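Local atomic coordinates of fatty acyl CoA synthetase FADD13 (FATTY-ACYL-CoA SYNTHETASE) (Mycobacterium tuberculosis, PDB entry 3R44), a protein that belongs to the AMP-binding enzymes of the ANL clan, with a large N-terminal portion followed by a smaller C-terminal domain. Residues D41-Y46 / V255-C260; L52-A57 / A88-A93; A131-A136 / T143-A148; P276-L281 / A305-E310; I397-D402 / Y407-L412. All coordinates share one frame; numbering follows the deposited sequence.

Interaction 1: residues D41-Y46 / V255-C260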
# COMPACT_ATOMS: atom_id res chain seq x y z
N ASP A 41 -22.13 4.67 -14.35
CA ASP A 41 -22.83 3.73 -15.22
C ASP A 41 -21.97 2.92 -16.16
O ASP A 41 -22.36 2.70 -17.30
CB ASP A 41 -23.94 4.44 -15.99
CG ASP A 41 -24.82 5.30 -15.07
OD1 ASP A 41 -25.61 4.73 -14.26
OD2 ASP A 41 -24.71 6.55 -15.15
N VAL A 42 -20.82 2.43 -15.67
CA VAL A 42 -19.89 1.57 -16.43
C VAL A 42 -20.15 0.10 -16.04
O VAL A 42 -20.22 -0.23 -14.85
CB VAL A 42 -18.46 1.98 -16.14
CG1 VAL A 42 -17.46 1.01 -16.79
CG2 VAL A 42 -18.21 3.47 -16.58
N ARG A 43 -20.39 -0.77 -17.02
CA ARG A 43 -20.57 -2.21 -16.76
C ARG A 43 -19.92 -2.93 -17.95
O ARG A 43 -20.54 -3.06 -19.00
CB ARG A 43 -22.04 -2.63 -16.59
CG ARG A 43 -22.29 -4.12 -16.23
CD ARG A 43 -23.84 -4.44 -15.94
NE ARG A 43 -24.33 -3.60 -14.85
CZ ARG A 43 -24.26 -3.88 -13.54
NH1 ARG A 43 -23.74 -5.04 -13.07
NH2 ARG A 43 -24.70 -2.97 -12.69
N MET A 44 -18.68 -3.34 -17.81
CA MET A 44 -17.91 -3.83 -18.96
C MET A 44 -17.49 -5.25 -18.77
O MET A 44 -17.11 -5.60 -17.68
CB MET A 44 -16.70 -2.98 -19.16
CG MET A 44 -17.08 -1.63 -19.74
SD MET A 44 -15.66 -0.57 -19.79
CE MET A 44 -14.47 -1.45 -20.80
N THR A 45 -17.55 -6.04 -19.85
CA THR A 45 -17.07 -7.41 -19.83
C THR A 45 -15.56 -7.46 -20.04
O THR A 45 -14.92 -6.48 -20.39
CB THR A 45 -17.67 -8.22 -20.93
OG1 THR A 45 -17.29 -7.60 -22.16
CG2 THR A 45 -19.25 -8.26 -20.84
N TYR A 46 -14.98 -8.63 -19.81
CA TYR A 46 -13.53 -8.80 -20.06
C TYR A 46 -13.16 -8.51 -21.51
O TYR A 46 -12.14 -7.87 -21.79
CB TYR A 46 -13.00 -10.16 -19.58
CG TYR A 46 -12.58 -10.05 -18.17
CD1 TYR A 46 -13.39 -10.53 -17.13
CD2 TYR A 46 -11.40 -9.42 -17.84
CE1 TYR A 46 -13.01 -10.39 -15.82
CE2 TYR A 46 -11.02 -9.25 -16.54
CZ TYR A 46 -11.81 -9.73 -15.51
OH TYR A 46 -11.35 -9.53 -14.20
N VAL A 255 -24.71 -4.92 -1.64
CA VAL A 255 -25.93 -5.71 -1.88
C VAL A 255 -26.33 -5.76 -3.34
O VAL A 255 -26.49 -6.87 -3.89
CB VAL A 255 -27.09 -5.26 -0.99
CG1 VAL A 255 -28.37 -6.01 -1.30
CG2 VAL A 255 -26.71 -5.46 0.50
N GLU A 256 -26.50 -4.59 -3.96
CA GLU A 256 -26.93 -4.48 -5.35
C GLU A 256 -26.01 -5.23 -6.31
O GLU A 256 -26.50 -5.79 -7.29
CB GLU A 256 -27.06 -3.02 -5.83
CG GLU A 256 -28.09 -2.23 -5.13
CD GLU A 256 -29.50 -2.79 -5.28
OE1 GLU A 256 -29.83 -3.36 -6.35
OE2 GLU A 256 -30.29 -2.63 -4.33
N GLU A 257 -24.72 -5.27 -6.03
CA GLU A 257 -23.76 -5.88 -6.96
C GLU A 257 -23.23 -7.20 -6.47
O GLU A 257 -22.27 -7.76 -7.02
CB GLU A 257 -22.61 -4.91 -7.26
CG GLU A 257 -23.03 -3.78 -8.14
CD GLU A 257 -23.64 -4.20 -9.50
OE1 GLU A 257 -23.32 -5.26 -10.10
OE2 GLU A 257 -24.45 -3.41 -10.00
N ARG A 258 -23.91 -7.71 -5.46
CA ARG A 258 -23.66 -9.06 -4.99
C ARG A 258 -22.19 -9.27 -4.73
O ARG A 258 -21.61 -10.25 -5.18
CB ARG A 258 -24.18 -10.08 -6.01
CG ARG A 258 -25.70 -9.94 -6.41
CD ARG A 258 -26.13 -11.02 -7.48
NE ARG A 258 -25.28 -11.05 -8.67
CZ ARG A 258 -25.27 -10.10 -9.60
NH1 ARG A 258 -26.12 -9.07 -9.51
NH2 ARG A 258 -24.43 -10.20 -10.61
N VAL A 259 -21.59 -8.35 -3.99
CA VAL A 259 -20.18 -8.34 -3.71
C VAL A 259 -19.81 -9.49 -2.74
O VAL A 259 -20.47 -9.73 -1.72
CB VAL A 259 -19.74 -6.95 -3.18
CG1 VAL A 259 -18.25 -6.95 -2.68
CG2 VAL A 259 -19.95 -5.86 -4.24
N CYS A 260 -18.74 -10.20 -3.11
CA CYS A 260 -18.15 -11.27 -2.33
C CYS A 260 -17.02 -10.89 -1.44
O CYS A 260 -16.86 -11.50 -0.34
CB CYS A 260 -17.69 -12.39 -3.28
SG CYS A 260 -18.88 -12.89 -4.49

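Interaction 2: residues L52-A57 / A88-A93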
# COMPACT_ATOMS: atom_id res chain seq x y z
N LEU A 52 -10.71 -1.91 -24.72
CA LEU A 52 -10.37 -0.56 -24.30
C LEU A 52 -8.86 -0.45 -23.98
O LEU A 52 -8.26 0.59 -24.22
CB LEU A 52 -11.13 -0.16 -23.05
CG LEU A 52 -10.92 1.24 -22.52
CD1 LEU A 52 -11.19 2.30 -23.56
CD2 LEU A 52 -11.92 1.49 -21.35
N ALA A 53 -8.28 -1.48 -23.36
CA ALA A 53 -6.82 -1.50 -23.19
C ALA A 53 -6.08 -1.34 -24.52
O ALA A 53 -5.07 -0.64 -24.61
CB ALA A 53 -6.37 -2.79 -22.43
N ASN A 54 -6.60 -1.98 -25.58
CA ASN A 54 -6.02 -1.85 -26.90
C ASN A 54 -6.14 -0.43 -27.42
O ASN A 54 -5.20 0.09 -28.01
CB ASN A 54 -6.66 -2.81 -27.90
CG ASN A 54 -6.25 -4.25 -27.65
OD1 ASN A 54 -5.33 -4.48 -26.89
ND2 ASN A 54 -6.98 -5.21 -28.22
N ARG A 55 -7.31 0.15 -27.25
CA ARG A 55 -7.47 1.59 -27.58
C ARG A 55 -6.52 2.51 -26.79
O ARG A 55 -5.95 3.43 -27.37
CB ARG A 55 -8.94 2.02 -27.42
CG ARG A 55 -9.87 1.37 -28.46
CD ARG A 55 -11.20 2.06 -28.62
NE ARG A 55 -12.21 1.03 -28.41
CZ ARG A 55 -12.90 0.36 -29.34
NH1 ARG A 55 -12.82 0.67 -30.64
NH2 ARG A 55 -13.73 -0.61 -28.93
N CYS A 56 -6.32 2.24 -25.50
CA CYS A 56 -5.37 2.98 -24.67
C CYS A 56 -3.95 2.83 -25.25
O CYS A 56 -3.21 3.81 -25.35
CB CYS A 56 -5.39 2.52 -23.22
SG CYS A 56 -6.88 3.10 -22.37
N ALA A 57 -3.60 1.61 -25.65
CA ALA A 57 -2.29 1.35 -26.23
C ALA A 57 -2.10 2.11 -27.54
O ALA A 57 -1.00 2.62 -27.82
CB ALA A 57 -2.11 -0.13 -26.46
N ALA A 88 -0.40 0.29 -21.47
CA ALA A 88 1.05 0.45 -21.32
C ALA A 88 1.79 -0.90 -21.20
O ALA A 88 2.85 -1.07 -21.85
CB ALA A 88 1.40 1.34 -20.08
N ALA A 89 1.24 -1.82 -20.40
CA ALA A 89 1.79 -3.18 -20.26
C ALA A 89 1.97 -3.89 -21.63
O ALA A 89 3.03 -4.45 -21.93
CB ALA A 89 0.92 -4.02 -19.29
N LYS A 90 0.96 -3.82 -22.48
CA LYS A 90 1.02 -4.44 -23.81
C LYS A 90 2.13 -3.84 -24.67
O LYS A 90 2.70 -4.54 -25.49
CB LYS A 90 -0.30 -4.30 -24.55
CG LYS A 90 -1.44 -5.12 -23.88
CD LYS A 90 -2.74 -4.84 -24.67
CE LYS A 90 -3.97 -5.38 -23.96
NZ LYS A 90 -4.32 -6.57 -24.63
N LEU A 91 2.40 -2.55 -24.49
CA LEU A 91 3.48 -1.85 -25.22
C LEU A 91 4.88 -1.96 -24.64
O LEU A 91 5.86 -1.55 -25.31
CB LEU A 91 3.14 -0.34 -25.31
CG LEU A 91 1.88 0.05 -26.06
CD1 LEU A 91 1.66 1.55 -25.93
CD2 LEU A 91 1.98 -0.32 -27.52
N GLY A 92 5.01 -2.49 -23.44
CA GLY A 92 6.30 -2.56 -22.75
C GLY A 92 6.66 -1.21 -22.12
O GLY A 92 7.80 -0.97 -21.72
N ALA A 93 5.68 -0.33 -22.06
CA ALA A 93 5.77 0.93 -21.35
C ALA A 93 5.62 0.80 -19.83
O ALA A 93 5.20 -0.23 -19.29
CB ALA A 93 4.75 2.04 -21.94

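Interaction 3: residues A131-A136 / T143-A148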
# COMPACT_ATOMS: atom_id res chain seq x y z
N ALA A 131 -0.22 24.27 -11.94
CA ALA A 131 0.84 24.85 -11.11
C ALA A 131 2.20 24.36 -11.65
O ALA A 131 3.15 25.14 -11.80
CB ALA A 131 0.65 24.46 -9.63
N ILE A 132 2.29 23.06 -11.95
CA ILE A 132 3.54 22.49 -12.49
C ILE A 132 3.93 23.06 -13.88
O ILE A 132 5.08 23.45 -14.09
CB ILE A 132 3.53 20.94 -12.55
CG1 ILE A 132 3.40 20.34 -11.14
CG2 ILE A 132 4.83 20.44 -13.20
CD1 ILE A 132 3.21 18.84 -11.11
N ARG A 133 2.97 23.14 -14.80
CA ARG A 133 3.25 23.64 -16.16
C ARG A 133 3.60 25.15 -16.18
O ARG A 133 4.32 25.59 -17.07
CB ARG A 133 2.08 23.33 -17.11
CG ARG A 133 1.78 21.84 -17.31
CD ARG A 133 0.81 21.61 -18.46
NE ARG A 133 1.48 21.85 -19.74
CZ ARG A 133 0.91 21.79 -20.95
NH1 ARG A 133 -0.38 21.51 -21.08
NH2 ARG A 133 1.65 22.02 -22.04
N ALA A 134 3.08 25.89 -15.20
CA ALA A 134 3.41 27.30 -14.95
C ALA A 134 4.86 27.59 -14.45
O ALA A 134 5.34 28.69 -14.63
CB ALA A 134 2.39 27.91 -13.98
N GLN A 135 5.54 26.61 -13.82
CA GLN A 135 6.98 26.71 -13.48
C GLN A 135 7.83 27.23 -14.68
O GLN A 135 7.51 26.94 -15.84
CB GLN A 135 7.52 25.33 -13.03
CG GLN A 135 7.20 24.90 -11.56
CD GLN A 135 7.24 23.37 -11.29
OE1 GLN A 135 8.01 22.62 -11.93
NE2 GLN A 135 6.38 22.90 -10.36
N ALA A 136 8.90 27.98 -14.41
CA ALA A 136 9.81 28.45 -15.48
C ALA A 136 10.42 27.28 -16.28
O ALA A 136 10.54 27.33 -17.52
CB ALA A 136 10.93 29.33 -14.89
N THR A 143 6.69 15.44 -22.72
CA THR A 143 6.39 15.98 -24.05
C THR A 143 4.87 16.12 -24.22
O THR A 143 4.39 16.83 -25.10
CB THR A 143 7.04 15.10 -25.18
OG1 THR A 143 6.50 13.76 -25.14
CG2 THR A 143 8.58 15.01 -24.99
N ASP A 144 4.09 15.50 -23.34
CA ASP A 144 2.64 15.52 -23.48
C ASP A 144 1.92 15.58 -22.15
O ASP A 144 2.19 14.77 -21.27
CB ASP A 144 2.21 14.30 -24.28
CG ASP A 144 2.33 14.53 -25.76
OD1 ASP A 144 1.63 15.45 -26.26
OD2 ASP A 144 3.16 13.86 -26.41
N TRP A 145 1.02 16.54 -22.00
CA TRP A 145 0.12 16.60 -20.84
C TRP A 145 -1.35 16.42 -21.29
O TRP A 145 -1.87 17.25 -22.02
CB TRP A 145 0.28 17.93 -20.14
CG TRP A 145 1.69 18.36 -19.85
CD1 TRP A 145 2.57 18.95 -20.71
CD2 TRP A 145 2.35 18.29 -18.58
NE1 TRP A 145 3.76 19.22 -20.05
CE2 TRP A 145 3.64 18.83 -18.75
CE3 TRP A 145 1.98 17.79 -17.32
CZ2 TRP A 145 4.57 18.89 -17.69
CZ3 TRP A 145 2.91 17.87 -16.27
CH2 TRP A 145 4.18 18.41 -16.47
N ILE A 146 -1.96 15.31 -20.89
CA ILE A 146 -3.20 14.87 -21.50
C ILE A 146 -4.23 14.84 -20.39
O ILE A 146 -4.16 13.97 -19.54
CB ILE A 146 -3.09 13.45 -22.15
CG1 ILE A 146 -1.92 13.37 -23.16
CG2 ILE A 146 -4.35 13.12 -22.90
CD1 ILE A 146 -2.11 14.30 -24.38
N GLY A 147 -5.18 15.77 -20.43
CA GLY A 147 -6.24 15.81 -19.41
C GLY A 147 -7.41 14.94 -19.81
O GLY A 147 -7.41 14.31 -20.87
N ALA A 148 -8.41 14.88 -18.93
CA ALA A 148 -9.60 14.03 -19.13
C ALA A 148 -10.34 14.15 -20.47
O ALA A 148 -10.73 13.12 -21.04
CB ALA A 148 -10.60 14.26 -17.96

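Interaction 4: residues P276-L281 / A305-E310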
# COMPACT_ATOMS: atom_id res chain seq x y z
N PRO A 276 -26.56 3.22 9.40
CA PRO A 276 -27.85 2.52 9.59
C PRO A 276 -27.90 1.24 8.76
O PRO A 276 -28.50 0.24 9.18
CB PRO A 276 -28.86 3.53 9.02
CG PRO A 276 -28.29 4.84 9.38
CD PRO A 276 -26.78 4.66 9.19
N GLU A 277 -27.24 1.26 7.60
CA GLU A 277 -27.25 0.09 6.74
C GLU A 277 -26.61 -1.18 7.34
O GLU A 277 -26.92 -2.27 6.87
CB GLU A 277 -26.68 0.38 5.36
CG GLU A 277 -27.53 1.36 4.54
CD GLU A 277 -27.40 2.85 5.00
OE1 GLU A 277 -26.46 3.26 5.79
OE2 GLU A 277 -28.30 3.63 4.57
N PHE A 278 -25.69 -1.03 8.29
CA PHE A 278 -25.02 -2.20 8.89
C PHE A 278 -26.01 -3.11 9.60
O PHE A 278 -25.95 -4.33 9.45
CB PHE A 278 -23.99 -1.73 9.89
CG PHE A 278 -23.19 -2.84 10.52
CD1 PHE A 278 -22.22 -3.47 9.83
CD2 PHE A 278 -23.44 -3.25 11.81
CE1 PHE A 278 -21.46 -4.48 10.43
CE2 PHE A 278 -22.73 -4.27 12.40
CZ PHE A 278 -21.76 -4.90 11.72
N ALA A 279 -26.89 -2.49 10.37
CA ALA A 279 -27.93 -3.18 11.13
C ALA A 279 -29.00 -3.62 10.17
O ALA A 279 -29.66 -4.62 10.43
CB ALA A 279 -28.53 -2.23 12.20
N GLU A 280 -29.21 -2.87 9.08
CA GLU A 280 -30.43 -3.02 8.31
C GLU A 280 -30.40 -3.84 7.02
O GLU A 280 -31.37 -4.52 6.72
CB GLU A 280 -31.16 -1.67 8.20
CG GLU A 280 -31.13 -0.86 6.97
CD GLU A 280 -31.39 0.66 7.29
OE1 GLU A 280 -31.01 1.51 6.46
OE2 GLU A 280 -31.94 1.00 8.38
N LEU A 281 -29.30 -3.84 6.29
CA LEU A 281 -29.21 -4.60 5.04
C LEU A 281 -28.55 -5.95 5.30
O LEU A 281 -27.68 -6.04 6.17
CB LEU A 281 -28.42 -3.81 3.99
CG LEU A 281 -29.04 -2.52 3.42
CD1 LEU A 281 -28.08 -1.87 2.42
CD2 LEU A 281 -30.41 -2.73 2.77
N ALA A 305 -17.98 -10.73 12.45
CA ALA A 305 -18.21 -12.17 12.51
C ALA A 305 -19.67 -12.54 12.88
O ALA A 305 -20.19 -13.53 12.39
CB ALA A 305 -17.23 -12.83 13.44
N ALA A 306 -20.32 -11.77 13.73
CA ALA A 306 -21.76 -11.95 14.01
C ALA A 306 -22.68 -11.73 12.78
O ALA A 306 -23.83 -12.24 12.77
CB ALA A 306 -22.20 -11.04 15.14
N LYS A 307 -22.21 -10.94 11.83
CA LYS A 307 -22.88 -10.67 10.54
C LYS A 307 -22.41 -11.68 9.47
O LYS A 307 -22.71 -11.52 8.29
CB LYS A 307 -22.65 -9.23 10.09
CG LYS A 307 -23.57 -8.63 8.99
CD LYS A 307 -23.34 -7.06 8.77
CE LYS A 307 -23.76 -6.52 7.34
NZ LYS A 307 -25.28 -6.42 7.21
N ASN A 308 -21.70 -12.73 9.92
CA ASN A 308 -21.06 -13.73 9.05
C ASN A 308 -20.09 -13.15 8.03
O ASN A 308 -20.07 -13.58 6.87
CB ASN A 308 -22.09 -14.57 8.30
CG ASN A 308 -22.96 -15.35 9.22
OD1 ASN A 308 -24.12 -15.00 9.47
ND2 ASN A 308 -22.40 -16.43 9.77
N ILE A 309 -19.32 -12.14 8.45
CA ILE A 309 -18.31 -11.54 7.57
C ILE A 309 -16.98 -11.67 8.22
O ILE A 309 -16.84 -11.31 9.38
CB ILE A 309 -18.60 -10.06 7.27
CG1 ILE A 309 -19.97 -9.94 6.56
CG2 ILE A 309 -17.44 -9.38 6.48
CD1 ILE A 309 -20.46 -8.47 6.45
N GLU A 310 -15.99 -12.15 7.46
CA GLU A 310 -14.64 -12.35 8.01
C GLU A 310 -13.71 -11.24 7.58
O GLU A 310 -14.07 -10.42 6.75
CB GLU A 310 -14.13 -13.72 7.63
CG GLU A 310 -14.82 -14.77 8.50
CD GLU A 310 -14.38 -16.19 8.26
OE1 GLU A 310 -13.99 -16.52 7.13
OE2 GLU A 310 -14.46 -16.99 9.22

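Interaction 5: residues I397-D402 / Y407-L412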
# COMPACT_ATOMS: atom_id res chain seq x y z
N ILE A 397 10.82 -3.68 12.04
CA ILE A 397 11.23 -4.65 13.02
C ILE A 397 10.01 -5.50 13.40
O ILE A 397 8.89 -4.97 13.55
CB ILE A 397 11.77 -3.98 14.30
CG1 ILE A 397 12.94 -3.05 13.97
CG2 ILE A 397 12.15 -5.04 15.38
CD1 ILE A 397 14.06 -3.69 13.15
N GLY A 398 10.23 -6.78 13.61
CA GLY A 398 9.11 -7.58 14.06
C GLY A 398 9.55 -8.88 14.73
O GLY A 398 10.71 -9.08 15.01
N GLU A 399 8.58 -9.73 14.98
CA GLU A 399 8.83 -11.01 15.65
C GLU A 399 7.98 -12.06 14.96
O GLU A 399 6.81 -11.83 14.75
CB GLU A 399 8.44 -10.95 17.14
CG GLU A 399 8.82 -12.25 17.88
CD GLU A 399 8.77 -12.12 19.42
OE1 GLU A 399 8.49 -11.01 19.94
OE2 GLU A 399 9.04 -13.13 20.12
N ILE A 400 8.56 -13.21 14.65
CA ILE A 400 7.83 -14.33 14.09
C ILE A 400 7.74 -15.36 15.21
O ILE A 400 8.77 -15.81 15.71
CB ILE A 400 8.49 -14.87 12.82
CG1 ILE A 400 8.65 -13.74 11.79
CG2 ILE A 400 7.68 -16.04 12.23
CD1 ILE A 400 9.39 -14.16 10.52
N ASP A 401 6.53 -15.72 15.57
CA ASP A 401 6.32 -16.70 16.62
C ASP A 401 6.64 -18.11 16.16
O ASP A 401 6.91 -18.37 14.98
CB ASP A 401 4.95 -16.55 17.29
CG ASP A 401 3.80 -17.10 16.51
OD1 ASP A 401 3.95 -17.79 15.49
OD2 ASP A 401 2.65 -16.81 16.92
N ASP A 402 6.62 -19.04 17.11
CA ASP A 402 7.01 -20.42 16.82
C ASP A 402 6.11 -21.05 15.73
O ASP A 402 6.51 -22.04 15.09
CB ASP A 402 7.00 -21.27 18.12
CG ASP A 402 8.09 -20.84 19.14
OD1 ASP A 402 9.20 -20.44 18.70
OD2 ASP A 402 7.83 -20.91 20.37
N TYR A 407 4.52 -10.55 13.76
CA TYR A 407 3.99 -9.44 14.56
C TYR A 407 4.91 -8.27 14.29
O TYR A 407 6.09 -8.33 14.58
CB TYR A 407 3.98 -9.74 16.07
CG TYR A 407 2.94 -10.76 16.48
CD1 TYR A 407 1.72 -10.35 16.99
CD2 TYR A 407 3.16 -12.12 16.32
CE1 TYR A 407 0.74 -11.26 17.35
CE2 TYR A 407 2.17 -13.06 16.68
CZ TYR A 407 0.98 -12.62 17.19
OH TYR A 407 0.02 -13.51 17.53
N ILE A 408 4.39 -7.23 13.66
CA ILE A 408 5.18 -6.05 13.43
C ILE A 408 5.28 -5.19 14.68
O ILE A 408 4.28 -4.81 15.32
CB ILE A 408 4.65 -5.23 12.24
CG1 ILE A 408 4.65 -6.06 10.95
CG2 ILE A 408 5.46 -3.92 12.04
CD1 ILE A 408 5.93 -6.23 10.29
N LYS A 409 6.50 -4.85 15.04
CA LYS A 409 6.74 -4.08 16.25
C LYS A 409 6.95 -2.62 15.99
O LYS A 409 6.54 -1.79 16.80
CB LYS A 409 7.96 -4.63 17.01
CG LYS A 409 7.81 -6.04 17.49
CD LYS A 409 6.62 -6.17 18.42
CE LYS A 409 6.38 -7.60 18.89
NZ LYS A 409 7.56 -8.12 19.69
N ASP A 410 7.64 -2.30 14.89
CA ASP A 410 7.90 -0.90 14.54
C ASP A 410 8.17 -0.80 13.05
O ASP A 410 8.57 -1.80 12.42
CB ASP A 410 9.12 -0.37 15.26
CG ASP A 410 8.82 0.82 16.13
OD1 ASP A 410 7.82 1.57 15.93
OD2 ASP A 410 9.61 0.96 17.09
N ARG A 411 7.88 0.36 12.50
CA ARG A 411 8.08 0.61 11.10
C ARG A 411 9.26 1.54 10.94
O ARG A 411 9.53 2.36 11.83
CB ARG A 411 6.88 1.29 10.49
CG ARG A 411 5.55 0.61 10.75
CD ARG A 411 5.51 -0.67 10.06
NE ARG A 411 4.28 -0.92 9.32
CZ ARG A 411 4.21 -1.04 7.99
NH1 ARG A 411 5.30 -0.90 7.22
NH2 ARG A 411 3.04 -1.29 7.42
N LEU A 412 9.88 1.43 9.77
CA LEU A 412 11.01 2.28 9.38
C LEU A 412 10.67 3.75 9.57
O LEU A 412 11.51 4.51 10.07
CB LEU A 412 11.36 2.03 7.91
CG LEU A 412 12.53 2.86 7.34
CD1 LEU A 412 13.70 2.69 8.28
CD2 LEU A 412 12.87 2.43 5.95

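Interaction 1: residues D41-Y46 / V255-C260
Arg43 and Glu257 form a bidentate, end-on salt bridge that ties an edge strand of the nine-stranded mixed sheet to the C-terminal end of helix 247-256. Arg43 sits on strand 42-45, at the border of that sheet, while Glu257 is the first residue to leave the helix, which closes in a Schellman motif with Arg258 at the C-prime position. The two backbones stay well apart, with 10.9 Å between the CA atoms of Arg43 and Glu257, so the long side chains bridge the gap by approaching from opposite directions. Arg43 leaves the strand with CG anti to the backbone N and then bends at chi3 (-58°), which turns the outer edge of its guanidinium to the carboxylate. Each terminal nitrogen takes one oxygen on its syn side, and both bonds are nearly straight. The acceptors lie close to the guanidinium plane, but the two flat groups are twisted by 31°, so the nitrogens stand somewhat out of the carboxylate plane. On the carboxylate, OE1 has a second cationic partner in Arg213 of strand 213-216, against which Arg43 and Arg258 also pack; this clustering of positive groups would probably stabilise the charged form of Glu257. The two bonds differ in length: Arg43 NH1 lies 3.0 Å from Glu257 OE1, and Arg43 NH2 lies 2.7 Å from Glu257 OE2.

Interaction 2: residues L52-A57 / A88-A93
Lys90 reaches from helix 79-91 across to helix 46-62, where its aliphatic portion and its ammonium group meet different neighbours. Its CE lies 3.8 Å from Ala53 CB, and its NZ makes a weak hydrogen bond of 3.2 Å to Asn54 OD1. The lysine chain runs extended as far as CE and bends only at chi4 (-103°), with the amide side chain crossing it at about a right angle. Ala57, one turn beyond Ala53 on helix 46-62, packs against Leu91: the branch point CG of the leucine is 4.0 Å from Ala57 CB, and its methyl CD1 comes within 3.4 Å of Ala57 O. The small alanines let the leucine and the lysine methylenes come up close to the helix backbone. Just after Leu91, Gly92 ends helix 79-91 in a Schellman motif. Beyond the two helices, Glu162 bonds to both polar groups, its OE1 forming a salt bridge with Lys90 NZ and its OE2 accepting from Asn54 ND2. Asn50 OD1 also accepts from the ammonium group. The buried charge of Lys90 is thus met by a carboxylate and two amide oxygens, which probably keeps it protonated between the packed helices.

Interaction 3: residues A131-A136 / T143-A148
Stacking dominates the contact between Arg133 and Trp145: the guanidinium lies flat on one face of the indole, with centres 3.9 Å apart and planes inclined by 14°. The stack is offset toward the pyrrole side of the ring system, where Arg133 NE stands 3.2 Å from Trp145 CD1. The indole N-H is not bonded to the guanidinium, since NE and NE1 are both donors. CH-pi contact extends the overlap back along the chain, for Arg133 CD sits 3.7 Å from the centroid of the five-membered ring, nearly over its middle, and CG covers the ring system beside it. A bend at chi3 (72°) lays the guanidinium nearly flat along the indole, the two side chains running antiparallel over one another. Apolar packing supplies the rest: the CG2 branch of Ile132 touches the far end of the indole, 3.9 Å from Trp145 CH2. Together these contacts fasten the last turn of helix 126-134 to strand 144-147 within a beta-alpha-beta unit that starts at strand 118-121. Strand 144-147 is an edge strand of a four-stranded parallel sheet, and Trp145 also packs on Val119 of the adjacent strand and on Leu111 of helix 104-114, which Ile132 touches too, through Val107 and Ser108.

Interaction 4: residues P276-L281 / A305-E310
Phe278 and Lys307 face each other where two helices end, their CA atoms 8.9 Å apart: helix 276-280 gives way at Leu281, and helix 298-306 has just run out at Lys307. The lysine spans the gap. Its chain is extended up to CE, with CG anti to the backbone N (chi1 -164°), and a final turn at chi4 brings the ammonium group up to the carbonyl oxygens of the opposite segment. Lys307 NZ donates a 3.1 Å hydrogen bond to Phe278 O, meeting the oxygen at a C=O...N angle of 139° and somewhat tilted from the carbonyl plane. Leu281 O also lies close, 2.6 Å from Lys307 NZ. Farther back, the methylene CD of Lys307 packs against the phenyl ring, 3.6 Å from Phe278 CE1. Trp251 of helix 247-256 makes a cation-pi contact with Lys307, and Tyr304 of helix 298-306 meets the Phe278 ring edge-to-face. A positive group at these last carbonyls would probably be favoured by the negative end of the helix dipole. Helix 298-306 itself stops with Asn308 as its C-prime residue, Ile309 N bonding to Tyr304 O and Asn308 N to Ala305 O, the Schellman C-cap that sets Lys307 at the helix end.

Interaction 5: residues I397-D402 / Y407-L412
The Tyr407 ring is met at its edge by two oxygens of segment 397-402, Glu399 O from the strand and Asp401 OD2 just beyond it, both near the ring plane. Asp401 OD2 lies 3.8 Å from Tyr407 CE2, and the carboxylate is turned 56° against the ring. Asp401 CG stands between its backbone N and carbonyl carbon (chi1 77°); from there OD2 forms a salt bridge with Lys335, which also packs on Tyr407, and OD1 accepts from the backbone N of Glu403 and Tyr405 in the turn. Between the strands, Glu399 and Tyr407 form an antiparallel hydrogen-bonded pair, with Glu399 N 2.9 Å from Tyr407 O and Tyr407 N 2.8 Å from Glu399 O. A classic beta bulge follows: Ile397 O accepts from both Lys409 N, at 2.8 Å, and Asp410 N, at 3.2 Å, so two residues of one strand face a single residue of the other. Gly398 CA comes within 3.2 Å of Tyr407 O, so the strands run close together here. The bends of Lys409 at chi2 and chi4 bring its NZ within 3.0 Å of Glu399 OE1, a salt bridge nearly in line with the carboxylate C-O bond. The two strands make a hairpin, the N-to-C directions of strands 397-400 and 407-410 making 153°. Ile408 packs against Val365 of strand 364-369 and also rests on Tyr315 of strand 310-316, and Asp410 OD2 bonds to Ala426 N at the start of helix 425-432.

Interactions 1 to 4 all belong to the AMP-binding enzyme portion of the chain. Interactions 2 and 3 lie in the sequence between the two halves of interaction 1; interaction 4 then opens, and interaction 5 closes the series. Interaction 1 touches interaction 2, because strand 42-45 leads directly into helix 46-62 and Met44 packs on Leu52, and it touches interaction 4 through Val255 and Leu281. Interaction 3 lies with its centre about 22 Å from that of interaction 2. The hairpin of interaction 5 sits across the chain's centre from interactions 1, 2 and 3, about 32 Å from interaction 4 between centres, so the five contacts are spread over distinct parts of the fold, with 3 and 5 standing apart.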